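Local coordinates for argonaute protein (Marinitoga piezophila, PDB 5I4A), which cuts single-stranded DNA with the help of a short RNA guide carrying a 5'-hydroxyl end, and may defend the cell against invading mobile genetic elements, at residues K15-R19 with I77-E81; P29-A33 with Q45-V51; V39-K43 with K97-D101; E54-F60 with T90-Y94. All coordinates share one frame; numbering follows the deposited sequence.

Interaction 1. Residues K15-R19 with I77-E81; sequences KKIKR and IIKEE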
loop_
_atom_site.group_PDB
_atom_site.type_symbol
_atom_site.label_atom_id
_atom_site.label_comp_id
_atom_site.label_asym_id
_atom_site.label_seq_id
_atom_site.Cartn_x
_atom_site.Cartn_y
_atom_site.Cartn_z
ATOM N N LYS A 15 -17.875 19.868 -20.584
ATOM C CA LYS A 15 -16.934 20.154 -19.498
ATOM C C LYS A 15 -17.423 21.349 -18.676
ATOM O O LYS A 15 -16.773 22.389 -18.576
ATOM C CB LYS A 15 -15.532 20.407 -20.040
ATOM C CG LYS A 15 -14.861 19.215 -20.714
ATOM C CD LYS A 15 -15.388 17.882 -20.205
ATOM C CE LYS A 15 -14.751 16.725 -20.959
ATOM N NZ LYS A 15 -15.537 15.464 -20.842
ATOM N N LYS A 16 -18.597 21.174 -18.076
ATOM C CA LYS A 16 -19.211 22.238 -17.297
ATOM C C LYS A 16 -20.154 21.625 -16.272
ATOM O O LYS A 16 -20.688 20.531 -16.471
ATOM C CB LYS A 16 -19.962 23.224 -18.199
ATOM C CG LYS A 16 -21.073 22.584 -19.009
ATOM C CD LYS A 16 -21.814 23.602 -19.859
ATOM C CE LYS A 16 -21.008 23.992 -21.083
ATOM N NZ LYS A 16 -21.745 24.970 -21.930
ATOM N N ILE A 17 -20.352 22.353 -15.176
ATOM C CA ILE A 17 -21.232 21.944 -14.090
ATOM C C ILE A 17 -22.358 22.961 -13.977
ATOM O O ILE A 17 -22.119 24.172 -14.046
ATOM C CB ILE A 17 -20.466 21.824 -12.755
ATOM C CG1 ILE A 17 -19.374 20.757 -12.863
ATOM C CG2 ILE A 17 -21.413 21.518 -11.602
ATOM C CD1 ILE A 17 -19.869 19.427 -13.389
ATOM N N LYS A 18 -23.581 22.467 -13.818
ATOM C CA LYS A 18 -24.754 23.309 -13.623
ATOM C C LYS A 18 -25.206 23.207 -12.173
ATOM O O LYS A 18 -25.283 22.106 -11.619
ATOM C CB LYS A 18 -25.891 22.906 -14.565
ATOM C CG LYS A 18 -27.137 23.772 -14.418
ATOM C CD LYS A 18 -27.830 24.012 -15.751
ATOM C CE LYS A 18 -28.979 23.042 -15.979
ATOM N NZ LYS A 18 -29.703 23.349 -17.246
ATOM N N ARG A 19 -25.501 24.353 -11.562
ATOM C CA ARG A 19 -25.989 24.406 -10.190
ATOM C C ARG A 19 -27.402 24.971 -10.187
ATOM O O ARG A 19 -27.613 26.129 -10.567
ATOM C CB ARG A 19 -25.063 25.243 -9.303
ATOM C CG ARG A 19 -25.520 25.319 -7.854
ATOM C CD ARG A 19 -24.380 25.619 -6.891
ATOM N NE ARG A 19 -23.583 26.775 -7.286
ATOM C CZ ARG A 19 -22.261 26.763 -7.413
ATOM N NH1 ARG A 19 -21.578 25.655 -7.166
ATOM N NH2 ARG A 19 -21.619 27.865 -7.776
ATOM N N ILE A 77 -23.455 28.170 -14.049
ATOM C CA ILE A 77 -22.702 27.266 -14.907
ATOM C C ILE A 77 -21.225 27.475 -14.614
ATOM O O ILE A 77 -20.707 28.586 -14.779
ATOM C CB ILE A 77 -23.014 27.500 -16.393
ATOM C CG1 ILE A 77 -24.413 26.973 -16.719
ATOM C CG2 ILE A 77 -21.960 26.839 -17.269
ATOM C CD1 ILE A 77 -25.200 27.849 -17.666
ATOM N N ILE A 78 -20.556 26.419 -14.163
ATOM C CA ILE A 78 -19.139 26.463 -13.823
ATOM C C ILE A 78 -18.399 25.578 -14.812
ATOM O O ILE A 78 -18.640 24.366 -14.870
ATOM C CB ILE A 78 -18.884 26.005 -12.379
ATOM C CG1 ILE A 78 -19.951 26.569 -11.438
ATOM C CG2 ILE A 78 -17.492 26.421 -11.924
ATOM C CD1 ILE A 78 -19.960 28.082 -11.347
ATOM N N LYS A 79 -17.508 26.179 -15.591
ATOM C CA LYS A 79 -16.706 25.408 -16.529
ATOM C C LYS A 79 -15.652 24.598 -15.784
ATOM O O LYS A 79 -15.141 25.015 -14.740
ATOM C CB LYS A 79 -16.027 26.333 -17.534
ATOM C CG LYS A 79 -16.989 27.193 -18.312
ATOM C CD LYS A 79 -16.251 28.318 -18.991
ATOM C CE LYS A 79 -17.125 29.011 -20.008
ATOM N NZ LYS A 79 -16.269 29.756 -20.956
ATOM N N GLU A 80 -15.327 23.427 -16.335
ATOM C CA GLU A 80 -14.247 22.622 -15.775
ATOM C C GLU A 80 -12.950 23.416 -15.702
ATOM O O GLU A 80 -12.141 23.198 -14.794
ATOM C CB GLU A 80 -14.061 21.353 -16.608
ATOM C CG GLU A 80 -13.085 20.341 -16.024
ATOM C CD GLU A 80 -11.650 20.599 -16.443
ATOM O OE1 GLU A 80 -11.441 21.367 -17.405
ATOM O OE2 GLU A 80 -10.733 20.036 -15.811
ATOM N N GLU A 81 -12.743 24.342 -16.642
ATOM C CA GLU A 81 -11.591 25.238 -16.583
ATOM C C GLU A 81 -11.530 25.974 -15.249
ATOM O O GLU A 81 -10.486 26.011 -14.591
ATOM C CB GLU A 81 -11.654 26.254 -17.723
ATOM C CG GLU A 81 -11.189 25.753 -19.073
ATOM C CD GLU A 81 -11.167 26.867 -20.106
ATOM O OE1 GLU A 81 -12.253 27.279 -20.566
ATOM O OE2 GLU A 81 -10.062 27.341 -20.446
#
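The flat guanidinium of Arg19 comes obliquely against the end of Ile78, with Arg19 NH2 3.9 Å from Ile78 CD1. A bend at chi3 (51°) swings the group across to that methyl. Its other nitrogens serve acids nearby: NH1 forms a salt bridge with Glu54, and NE one with Glu76. In the backbone, Ile17 and Ile78 form an antiparallel hydrogen-bonded pair. Ile17 N donates to Ile78 O over 2.7 Å. Ile78 N returns the bond to Ile17 O at the same length. This pairing adds strand 74-79 as an outermost strand of the four-stranded sheet of the N-terminal domain. Farther along, Glu80 N gives a nearly straight bond (177°) of 2.9 Å to Lys15 O. The non-hydrogen-bonded pairs, Lys16 with Lys79 and Lys18 with Ile77, turn to one face of the sheet. There Lys16 and Ile77 run side by side, Lys16 CD 4.1 Å from Ile77 CG2. Ile17 and Ile78 lie on the other face, where Ile17 packs on Phe87 and Thr90 of helix 84-101. Glu80 OE2 is held by Lys84 and Tyr144.

Interaction 2. Residues P29-A33 with Q45-V51; sequences PKLFA and QDSNDLV
Lys30 NZ donates to Asp46 OD2 over 3.1 Å in a salt bridge. It arrives on the syn side of that oxygen, 19° out of the carboxylate plane. The pair joins the first turn of helix 29-40 to the hairpin of strands 45-46 and 51-56 at the margin of the four-stranded sheet. Lys30 bends at chi3 (-61°) and again at chi4, which brings its ammonium back to the carboxylate. With an alanine at Asp46, the Lys30 ammonium would probably lose its charged mate here and be free to swing. Pro29 faces the hairpin loop. Its CB lies 3.5 Å from Ser47 O, and its CG 3.6 Å from Asn48 O. Within the loop, Ser47 N bonds to Leu50 O. Val51 is the apolar centre on the strand side. Its CG2 meets Phe32 CD2 obliquely at 3.8 Å, and Phe32 also sets its ring edge-to-face with Tyr70. The other methyl, Val51 CG1, rests 3.8 Å from Ala33 CB.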
loop_
_atom_site.group_PDB
_atom_site.type_symbol
_atom_site.label_atom_id
_atom_site.label_comp_id
_atom_site.label_asym_id
_atom_site.label_seq_id
_atom_site.Cartn_x
_atom_site.Cartn_y
_atom_site.Cartn_z
ATOM N N PRO A 29 -34.258 24.009 5.507
ATOM C CA PRO A 29 -33.430 23.700 4.329
ATOM C C PRO A 29 -32.625 22.418 4.465
ATOM O O PRO A 29 -32.483 21.678 3.484
ATOM C CB PRO A 29 -32.527 24.935 4.212
ATOM C CG PRO A 29 -33.318 26.038 4.850
ATOM C CD PRO A 29 -34.071 25.392 5.978
ATOM N N LYS A 30 -32.095 22.128 5.655
ATOM C CA LYS A 30 -31.315 20.907 5.829
ATOM C C LYS A 30 -32.179 19.667 5.629
ATOM O O LYS A 30 -31.746 18.694 4.999
ATOM C CB LYS A 30 -30.661 20.890 7.211
ATOM C CG LYS A 30 -29.736 19.704 7.442
ATOM C CD LYS A 30 -28.864 19.913 8.670
ATOM C CE LYS A 30 -27.981 21.144 8.516
ATOM N NZ LYS A 30 -27.099 21.059 7.315
ATOM N N LEU A 31 -33.409 19.688 6.147
ATOM C CA LEU A 31 -34.310 18.553 5.972
ATOM C C LEU A 31 -34.777 18.433 4.526
ATOM O O LEU A 31 -34.864 17.323 3.987
ATOM C CB LEU A 31 -35.504 18.685 6.916
ATOM C CG LEU A 31 -36.614 17.638 6.791
ATOM C CD1 LEU A 31 -36.051 16.232 6.931
ATOM C CD2 LEU A 31 -37.702 17.891 7.823
ATOM N N PHE A 32 -35.098 19.562 3.890
ATOM C CA PHE A 32 -35.471 19.549 2.477
ATOM C C PHE A 32 -34.354 18.950 1.631
ATOM O O PHE A 32 -34.595 18.091 0.775
ATOM C CB PHE A 32 -35.813 20.972 2.026
ATOM C CG PHE A 32 -36.397 21.059 0.638
ATOM C CD1 PHE A 32 -37.370 20.168 0.217
ATOM C CD2 PHE A 32 -35.993 22.061 -0.233
ATOM C CE1 PHE A 32 -37.911 20.256 -1.056
ATOM C CE2 PHE A 32 -36.533 22.155 -1.504
ATOM C CZ PHE A 32 -37.492 21.252 -1.915
ATOM N N ALA A 33 -33.113 19.373 1.884
ATOM C CA ALA A 33 -31.978 18.837 1.138
ATOM C C ALA A 33 -31.789 17.348 1.401
ATOM O O ALA A 33 -31.448 16.587 0.488
ATOM C CB ALA A 33 -30.709 19.612 1.493
ATOM N N GLN A 45 -27.080 20.095 -1.289
ATOM C CA GLN A 45 -26.554 20.953 -0.238
ATOM C C GLN A 45 -27.593 22.009 0.121
ATOM O O GLN A 45 -28.518 22.290 -0.645
ATOM C CB GLN A 45 -25.235 21.609 -0.668
ATOM C CG GLN A 45 -24.460 22.276 0.466
ATOM C CD GLN A 45 -24.232 21.359 1.650
ATOM O OE1 GLN A 45 -23.822 20.209 1.491
ATOM N NE2 GLN A 45 -24.504 21.864 2.849
ATOM N N ASP A 46 -27.440 22.585 1.311
ATOM C CA ASP A 46 -28.387 23.554 1.837
ATOM C C ASP A 46 -27.659 24.805 2.308
ATOM O O ASP A 46 -26.472 24.776 2.643
ATOM C CB ASP A 46 -29.202 22.969 2.998
ATOM C CG ASP A 46 -28.342 22.640 4.204
ATOM O OD1 ASP A 46 -28.162 23.525 5.067
ATOM O OD2 ASP A 46 -27.846 21.497 4.289
ATOM N N SER A 47 -28.399 25.913 2.324
ATOM C CA SER A 47 -27.935 27.160 2.919
ATOM C C SER A 47 -28.830 27.519 4.096
ATOM O O SER A 47 -29.525 26.657 4.644
ATOM C CB SER A 47 -27.931 28.292 1.889
ATOM O OG SER A 47 -27.755 29.554 2.520
ATOM N N ASN A 48 -28.817 28.790 4.492
ATOM C CA ASN A 48 -29.749 29.258 5.508
ATOM C C ASN A 48 -31.180 29.310 4.992
ATOM O O ASN A 48 -32.116 29.282 5.797
ATOM C CB ASN A 48 -29.315 30.632 6.018
ATOM C CG ASN A 48 -28.133 30.553 6.959
ATOM O OD1 ASN A 48 -28.091 29.699 7.845
ATOM N ND2 ASN A 48 -27.162 31.438 6.770
ATOM N N ASP A 49 -31.372 29.381 3.674
ATOM C CA ASP A 49 -32.714 29.360 3.096
ATOM C C ASP A 49 -32.824 28.588 1.788
ATOM O O ASP A 49 -33.909 28.077 1.495
ATOM C CB ASP A 49 -33.226 30.792 2.868
ATOM C CG ASP A 49 -33.525 31.524 4.167
ATOM O OD1 ASP A 49 -32.568 31.989 4.823
ATOM O OD2 ASP A 49 -34.716 31.644 4.526
ATOM N N LEU A 50 -31.761 28.462 0.999
ATOM C CA LEU A 50 -31.824 27.819 -0.305
ATOM C C LEU A 50 -31.164 26.443 -0.280
ATOM O O LEU A 50 -30.162 26.221 0.408
ATOM C CB LEU A 50 -31.154 28.683 -1.376
ATOM C CG LEU A 50 -31.876 29.976 -1.763
ATOM C CD1 LEU A 50 -31.020 30.799 -2.712
ATOM C CD2 LEU A 50 -33.228 29.664 -2.388
ATOM N N VAL A 51 -31.738 25.525 -1.052
ATOM C CA VAL A 51 -31.186 24.194 -1.274
ATOM C C VAL A 51 -30.775 24.100 -2.737
ATOM O O VAL A 51 -31.530 24.516 -3.624
ATOM C CB VAL A 51 -32.204 23.098 -0.914
ATOM C CG1 VAL A 51 -31.771 21.751 -1.474
ATOM C CG2 VAL A 51 -32.385 23.020 0.593
#

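Interaction 3. Residues V39-K43 with K97-D101; sequences VNNFK and KLFLD
Helix 29-40 ends beside the last turn of helix 84-101, where Asn41 leaves helical geometry with a positive phi (53°) and its CA comes 5.0 Å from Lys97 CA. The contact is a junction of two helix C-terminal ends within the N-terminal domain. Lys97 reaches across it. Its chain is extended as far as CE and bends only at chi4 (51°), which sets the ammonium beside the end of the other helix. Lys97 NZ donates to Asn40 O at 2.7 Å, tilted from the carbonyl plane. The same nitrogen, Lys97 NZ, forms a salt bridge of 2.6 Å with Asp101 OD2, one helical turn on, at the syn lone pair. The positive charge would probably suit this carbonyl end of a helix. The carboxylate of Asp101 is gripped at both oxygens. Asn41 ND2 donates to Asp101 OD1 over 2.9 Å in a nearly straight bond (175°), with the acceptor in the amide plane. A water links Asp101 OD1 to Val39 O. A second water joins Lys97 NZ to Asn40 OD1, while Asn40 ND2 bonds to Thr63 O. Carbon contacts close the joint: the amide carbon Asn41 CG lies 3.7 Å from Leu100 CB. Phe42 crosses Lys97 at about a right angle, and Lys97 CB sits near the plane of the ring, at its edge, 4.0 Å from Phe42 CD2.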
loop_
_atom_site.group_PDB
_atom_site.type_symbol
_atom_site.label_atom_id
_atom_site.label_comp_id
_atom_site.label_asym_id
_atom_site.label_seq_id
_atom_site.Cartn_x
_atom_site.Cartn_y
_atom_site.Cartn_z
ATOM N N VAL A 39 -34.119 10.603 -2.256
ATOM C CA VAL A 39 -34.931 10.116 -3.367
ATOM C C VAL A 39 -34.211 10.205 -4.707
ATOM O O VAL A 39 -34.604 9.517 -5.657
ATOM C CB VAL A 39 -36.263 10.880 -3.441
ATOM C CG1 VAL A 39 -37.072 10.655 -2.172
ATOM C CG2 VAL A 39 -36.013 12.360 -3.658
ATOM N N ASN A 40 -33.171 11.028 -4.820
ATOM C CA ASN A 40 -32.421 11.154 -6.060
ATOM C C ASN A 40 -31.097 10.404 -6.037
ATOM O O ASN A 40 -30.397 10.391 -7.055
ATOM C CB ASN A 40 -32.164 12.632 -6.379
ATOM C CG ASN A 40 -33.411 13.358 -6.844
ATOM O OD1 ASN A 40 -33.711 13.396 -8.037
ATOM N ND2 ASN A 40 -34.141 13.945 -5.902
ATOM N N ASN A 41 -30.740 9.784 -4.910
ATOM C CA ASN A 41 -29.447 9.113 -4.750
ATOM C C ASN A 41 -28.297 10.056 -5.092
ATOM O O ASN A 41 -27.290 9.658 -5.678
ATOM C CB ASN A 41 -29.373 7.838 -5.594
ATOM C CG ASN A 41 -30.147 6.688 -4.983
ATOM O OD1 ASN A 41 -30.102 6.472 -3.774
ATOM N ND2 ASN A 41 -30.865 5.945 -5.819
ATOM N N PHE A 42 -28.455 11.322 -4.716
ATOM C CA PHE A 42 -27.522 12.368 -5.125
ATOM C C PHE A 42 -27.609 13.491 -4.107
ATOM O O PHE A 42 -28.685 14.067 -3.919
ATOM C CB PHE A 42 -27.863 12.874 -6.529
ATOM C CG PHE A 42 -26.785 13.710 -7.153
ATOM C CD1 PHE A 42 -26.568 15.012 -6.735
ATOM C CD2 PHE A 42 -25.998 13.199 -8.173
ATOM C CE1 PHE A 42 -25.580 15.784 -7.311
ATOM C CE2 PHE A 42 -25.008 13.968 -8.754
ATOM C CZ PHE A 42 -24.799 15.262 -8.323
ATOM N N LYS A 43 -26.487 13.812 -3.468
ATOM C CA LYS A 43 -26.511 14.715 -2.327
ATOM C C LYS A 43 -26.845 16.140 -2.756
ATOM O O LYS A 43 -26.195 16.704 -3.643
ATOM C CB LYS A 43 -25.167 14.687 -1.601
ATOM C CG LYS A 43 -25.191 15.344 -0.229
ATOM C CD LYS A 43 -24.031 14.873 0.634
ATOM C CE LYS A 43 -24.291 15.148 2.108
ATOM N NZ LYS A 43 -23.306 14.443 2.976
ATOM N N LYS A 97 -24.870 7.919 -8.342
ATOM C CA LYS A 97 -26.324 7.928 -8.478
ATOM C C LYS A 97 -26.789 6.901 -9.500
ATOM O O LYS A 97 -27.746 6.157 -9.257
ATOM C CB LYS A 97 -26.814 9.322 -8.874
ATOM C CG LYS A 97 -28.227 9.307 -9.436
ATOM C CD LYS A 97 -28.694 10.682 -9.872
ATOM C CE LYS A 97 -30.072 10.596 -10.519
ATOM N NZ LYS A 97 -31.036 9.851 -9.656
ATOM N N LEU A 98 -26.124 6.849 -10.656
ATOM C CA LEU A 98 -26.528 5.914 -11.703
ATOM C C LEU A 98 -26.423 4.471 -11.223
ATOM O O LEU A 98 -27.331 3.663 -11.450
ATOM C CB LEU A 98 -25.682 6.135 -12.954
ATOM C CG LEU A 98 -25.960 7.425 -13.728
ATOM C CD1 LEU A 98 -25.049 7.529 -14.940
ATOM C CD2 LEU A 98 -27.421 7.493 -14.143
ATOM N N PHE A 99 -25.314 4.129 -10.560
ATOM C CA PHE A 99 -25.169 2.790 -9.997
ATOM C C PHE A 99 -26.255 2.509 -8.965
ATOM O O PHE A 99 -26.898 1.454 -8.994
ATOM C CB PHE A 99 -23.783 2.630 -9.369
ATOM C CG PHE A 99 -22.712 2.213 -10.340
ATOM C CD1 PHE A 99 -22.529 0.876 -10.658
ATOM C CD2 PHE A 99 -21.878 3.155 -10.920
ATOM C CE1 PHE A 99 -21.540 0.488 -11.543
ATOM C CE2 PHE A 99 -20.888 2.772 -11.807
ATOM C CZ PHE A 99 -20.719 1.436 -12.119
ATOM N N LEU A 100 -26.470 3.448 -8.038
ATOM C CA LEU A 100 -27.501 3.259 -7.023
ATOM C C LEU A 100 -28.888 3.197 -7.653
ATOM O O LEU A 100 -29.750 2.438 -7.196
ATOM C CB LEU A 100 -27.432 4.377 -5.982
ATOM C CG LEU A 100 -26.229 4.394 -5.034
ATOM C CD1 LEU A 100 -26.322 5.571 -4.074
ATOM C CD2 LEU A 100 -26.122 3.088 -4.265
ATOM N N ASP A 101 -29.123 3.990 -8.703
ATOM C CA ASP A 101 -30.402 3.935 -9.405
ATOM C C ASP A 101 -30.629 2.591 -10.079
ATOM O O ASP A 101 -31.782 2.217 -10.320
ATOM C CB ASP A 101 -30.495 5.050 -10.449
ATOM C CG ASP A 101 -30.758 6.411 -9.832
ATOM O OD1 ASP A 101 -31.037 6.474 -8.618
ATOM O OD2 ASP A 101 -30.698 7.416 -10.569
HETATM O O HOH W 1 -33.061 8.354 -7.840
HETATM O O HOH W 2 -33.378 11.715 -9.893
#

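Interaction 4. Residues E54-F60 with T90-Y94; sequences EIPDIDF and TLYKY. With nucleotides of chain B.
Apolar packing gathers on the ring of Tyr94, which is met obliquely by three side chains. Pro56 CG lies 3.7 Å from Tyr94 CG. Ile58 CD1 touches the far end, 3.5 Å from Tyr94 CZ. Phe60 CE2 comes 3.9 Å from Tyr94 CD1, and one face of the Phe60 ring carries Ile55 CG2. Thr90 turns its methyl to the strand backbone, with CG2 3.3 Å from Glu54 O. Water supplies the polar links. One molecule bonds to both Thr90 OG1, which also bonds to Leu86 O, and OE1 of the Glu54 carboxylate, also paired with Arg19. Another joins Glu54 O to Lys93 NZ. Tyr92 and Lys93 touch the RNA. N7 of A11 of chain B lies 3.4 Å above the Tyr92 ring plane, over its centre. Tyr92 OH donates to OP2 of A11 of chain B at 3.2 Å. An alanine at Tyr92 would probably leave the A11 base without this aromatic cover and OP2 without its hydroxyl donor. The helical segment 90-94, part of helix 84-101, crosses strand 54-56 at 79°, with the two axes 7.8 Å apart at their closest. Strand 51-56 pairs through Ile55 with Lys18 of strand 16-22, and the Tyr92 hydroxyl is also bonded to Ile137 N of strand 127-140.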
loop_
_atom_site.group_PDB
_atom_site.type_symbol
_atom_site.label_atom_id
_atom_site.label_comp_id
_atom_site.label_asym_id
_atom_site.label_seq_id
_atom_site.Cartn_x
_atom_site.Cartn_y
_atom_site.Cartn_z
ATOM N N GLU A 54 -25.515 20.436 -7.625
ATOM C CA GLU A 54 -24.545 20.617 -8.698
ATOM C C GLU A 54 -24.509 19.342 -9.529
ATOM O O GLU A 54 -24.224 18.261 -9.001
ATOM C CB GLU A 54 -23.166 20.952 -8.131
ATOM C CG GLU A 54 -23.102 22.332 -7.494
ATOM C CD GLU A 54 -22.020 22.455 -6.439
ATOM O OE1 GLU A 54 -21.431 21.422 -6.059
ATOM O OE2 GLU A 54 -21.765 23.589 -5.983
ATOM N N ILE A 55 -24.809 19.468 -10.819
ATOM C CA ILE A 55 -24.982 18.309 -11.692
ATOM C C ILE A 55 -24.163 18.518 -12.959
ATOM O O ILE A 55 -23.784 19.652 -13.294
ATOM C CB ILE A 55 -26.471 18.077 -12.045
ATOM C CG1 ILE A 55 -27.055 19.313 -12.732
ATOM C CG2 ILE A 55 -27.265 17.701 -10.809
ATOM C CD1 ILE A 55 -28.347 19.046 -13.475
ATOM N N PRO A 56 -23.873 17.442 -13.688
ATOM C CA PRO A 56 -23.310 17.603 -15.030
ATOM C C PRO A 56 -24.335 18.240 -15.953
ATOM O O PRO A 56 -25.544 18.181 -15.718
ATOM C CB PRO A 56 -22.985 16.169 -15.468
ATOM C CG PRO A 56 -23.048 15.338 -14.219
ATOM C CD PRO A 56 -24.025 16.024 -13.319
ATOM N N ASP A 57 -23.835 18.861 -17.021
ATOM C CA ASP A 57 -24.702 19.527 -17.992
ATOM C C ASP A 57 -25.323 18.501 -18.941
ATOM O O ASP A 57 -25.098 18.495 -20.152
ATOM C CB ASP A 57 -23.929 20.592 -18.755
ATOM C CG ASP A 57 -24.824 21.439 -19.637
ATOM O OD1 ASP A 57 -26.034 21.526 -19.339
ATOM O OD2 ASP A 57 -24.321 22.016 -20.624
ATOM N N ILE A 58 -26.122 17.612 -18.354
ATOM C CA ILE A 58 -26.821 16.566 -19.084
ATOM C C ILE A 58 -28.262 16.529 -18.597
ATOM O O ILE A 58 -28.629 17.189 -17.625
ATOM C CB ILE A 58 -26.147 15.185 -18.921
ATOM C CG1 ILE A 58 -25.749 14.937 -17.462
ATOM C CG2 ILE A 58 -24.930 15.080 -19.830
ATOM C CD1 ILE A 58 -26.825 14.287 -16.610
ATOM N N ASP A 59 -29.084 15.747 -19.294
ATOM C CA ASP A 59 -30.469 15.586 -18.877
ATOM C C ASP A 59 -30.516 14.887 -17.527
ATOM O O ASP A 59 -29.991 13.780 -17.367
ATOM C CB ASP A 59 -31.259 14.800 -19.917
ATOM C CG ASP A 59 -32.751 15.045 -19.815
ATOM O OD1 ASP A 59 -33.170 16.218 -19.921
ATOM O OD2 ASP A 59 -33.503 14.069 -19.611
ATOM N N PHE A 60 -31.139 15.544 -16.553
ATOM C CA PHE A 60 -31.143 15.091 -15.164
ATOM C C PHE A 60 -32.548 15.345 -14.625
ATOM O O PHE A 60 -32.891 16.482 -14.285
ATOM C CB PHE A 60 -30.082 15.826 -14.352
ATOM C CG PHE A 60 -29.826 15.237 -12.991
ATOM C CD1 PHE A 60 -30.807 15.252 -12.013
ATOM C CD2 PHE A 60 -28.590 14.695 -12.679
ATOM C CE1 PHE A 60 -30.570 14.719 -10.762
ATOM C CE2 PHE A 60 -28.347 14.164 -11.426
ATOM C CZ PHE A 60 -29.342 14.177 -10.467
ATOM N N THR A 90 -18.483 16.375 -8.944
ATOM C CA THR A 90 -19.827 16.230 -9.496
ATOM C C THR A 90 -19.955 14.953 -10.315
ATOM O O THR A 90 -20.962 14.242 -10.219
ATOM C CB THR A 90 -20.167 17.447 -10.352
ATOM O OG1 THR A 90 -19.954 18.643 -9.589
ATOM C CG2 THR A 90 -21.615 17.391 -10.809
ATOM N N LEU A 91 -18.944 14.648 -11.131
ATOM C CA LEU A 91 -18.993 13.445 -11.955
ATOM C C LEU A 91 -18.980 12.186 -11.095
ATOM O O LEU A 91 -19.685 11.213 -11.393
ATOM C CB LEU A 91 -17.822 13.447 -12.935
ATOM C CG LEU A 91 -17.823 12.441 -14.084
ATOM C CD1 LEU A 91 -19.101 12.544 -14.892
ATOM C CD2 LEU A 91 -16.614 12.683 -14.967
ATOM N N TYR A 92 -18.187 12.189 -10.018
ATOM C CA TYR A 92 -18.174 11.059 -9.092
ATOM C C TYR A 92 -19.551 10.831 -8.481
ATOM O O TYR A 92 -20.040 9.696 -8.423
ATOM C CB TYR A 92 -17.134 11.294 -7.997
ATOM C CG TYR A 92 -15.798 10.636 -8.254
ATOM C CD1 TYR A 92 -15.708 9.276 -8.517
ATOM C CD2 TYR A 92 -14.625 11.379 -8.236
ATOM C CE1 TYR A 92 -14.485 8.672 -8.751
ATOM C CE2 TYR A 92 -13.400 10.786 -8.468
ATOM C CZ TYR A 92 -13.334 9.433 -8.723
ATOM O OH TYR A 92 -12.112 8.844 -8.957
ATOM N N LYS A 93 -20.190 11.904 -8.010
ATOM C CA LYS A 93 -21.523 11.773 -7.436
ATOM C C LYS A 93 -22.535 11.331 -8.480
ATOM O O LYS A 93 -23.469 10.583 -8.165
ATOM C CB LYS A 93 -21.953 13.096 -6.801
ATOM C CG LYS A 93 -21.073 13.542 -5.643
ATOM C CD LYS A 93 -21.432 14.946 -5.183
ATOM C CE LYS A 93 -22.870 15.021 -4.701
ATOM N NZ LYS A 93 -23.232 16.407 -4.293
ATOM N N TYR A 94 -22.362 11.770 -9.727
ATOM C CA TYR A 94 -23.296 11.380 -10.776
ATOM C C TYR A 94 -23.159 9.902 -11.115
ATOM O O TYR A 94 -24.161 9.224 -11.375
ATOM C CB TYR A 94 -23.081 12.236 -12.021
ATOM C CG TYR A 94 -24.048 11.898 -13.124
ATOM C CD1 TYR A 94 -25.415 12.004 -12.919
ATOM C CD2 TYR A 94 -23.601 11.465 -14.363
ATOM C CE1 TYR A 94 -26.311 11.691 -13.916
ATOM C CE2 TYR A 94 -24.492 11.149 -15.369
ATOM C CZ TYR A 94 -25.846 11.265 -15.138
ATOM O OH TYR A 94 -26.745 10.956 -16.130
ATOM P P A B 11 -10.185 10.355 -6.102
ATOM O OP1 A B 11 -11.000 9.156 -5.788
ATOM O OP2 A B 11 -10.018 10.789 -7.513
ATOM O "O5'" A B 11 -10.797 11.565 -5.270
ATOM C "C5'" A B 11 -10.435 12.908 -5.549
ATOM C "C4'" A B 11 -11.437 13.859 -4.958
ATOM O "O4'" A B 11 -12.690 13.732 -5.681
ATOM C "C3'" A B 11 -11.797 13.572 -3.507
ATOM O "O3'" A B 11 -10.903 14.151 -2.562
ATOM C "C2'" A B 11 -13.234 14.070 -3.399
ATOM O "O2'" A B 11 -13.288 15.479 -3.229
ATOM C "C1'" A B 11 -13.775 13.727 -4.781
ATOM N N9 A B 11 -14.386 12.386 -4.808
ATOM C C8 A B 11 -13.792 11.160 -5.006
ATOM N N7 A B 11 -14.636 10.155 -4.971
ATOM C C5 A B 11 -15.862 10.771 -4.731
ATOM C C6 A B 11 -17.169 10.280 -4.580
ATOM N N6 A B 11 -17.490 8.980 -4.651
ATOM N N1 A B 11 -18.149 11.178 -4.353
ATOM C C2 A B 11 -17.850 12.481 -4.281
ATOM N N3 A B 11 -16.664 13.064 -4.404
ATOM C C4 A B 11 -15.714 12.141 -4.629
HETATM O O HOH W 3 -24.722 19.072 -4.916
HETATM O O HOH W 4 -22.822 17.343 -6.975
HETATM O O HOH W 5 -20.898 18.463 -7.136
#

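How the interactions relate
From the N terminus, strand 16-22 opens the longest loop, which strand 74-79 closes in interaction 1. Helix 29-40 follows and soon meets 45-51, so interaction 2 closes a short loop wholly within the span of interaction 1. The end of the same helix opens interaction 3 before interaction 2 has closed, so these two cross. Strand 51-56 then opens interaction 4, in series with interaction 2. Helix 84-101 closes interaction 4 first and interaction 3 last, so interaction 4 sits within interaction 3. Both cross interaction 1. Together they tie the four-stranded sheet to both helices. Interaction 4 touches interactions 1 and 3.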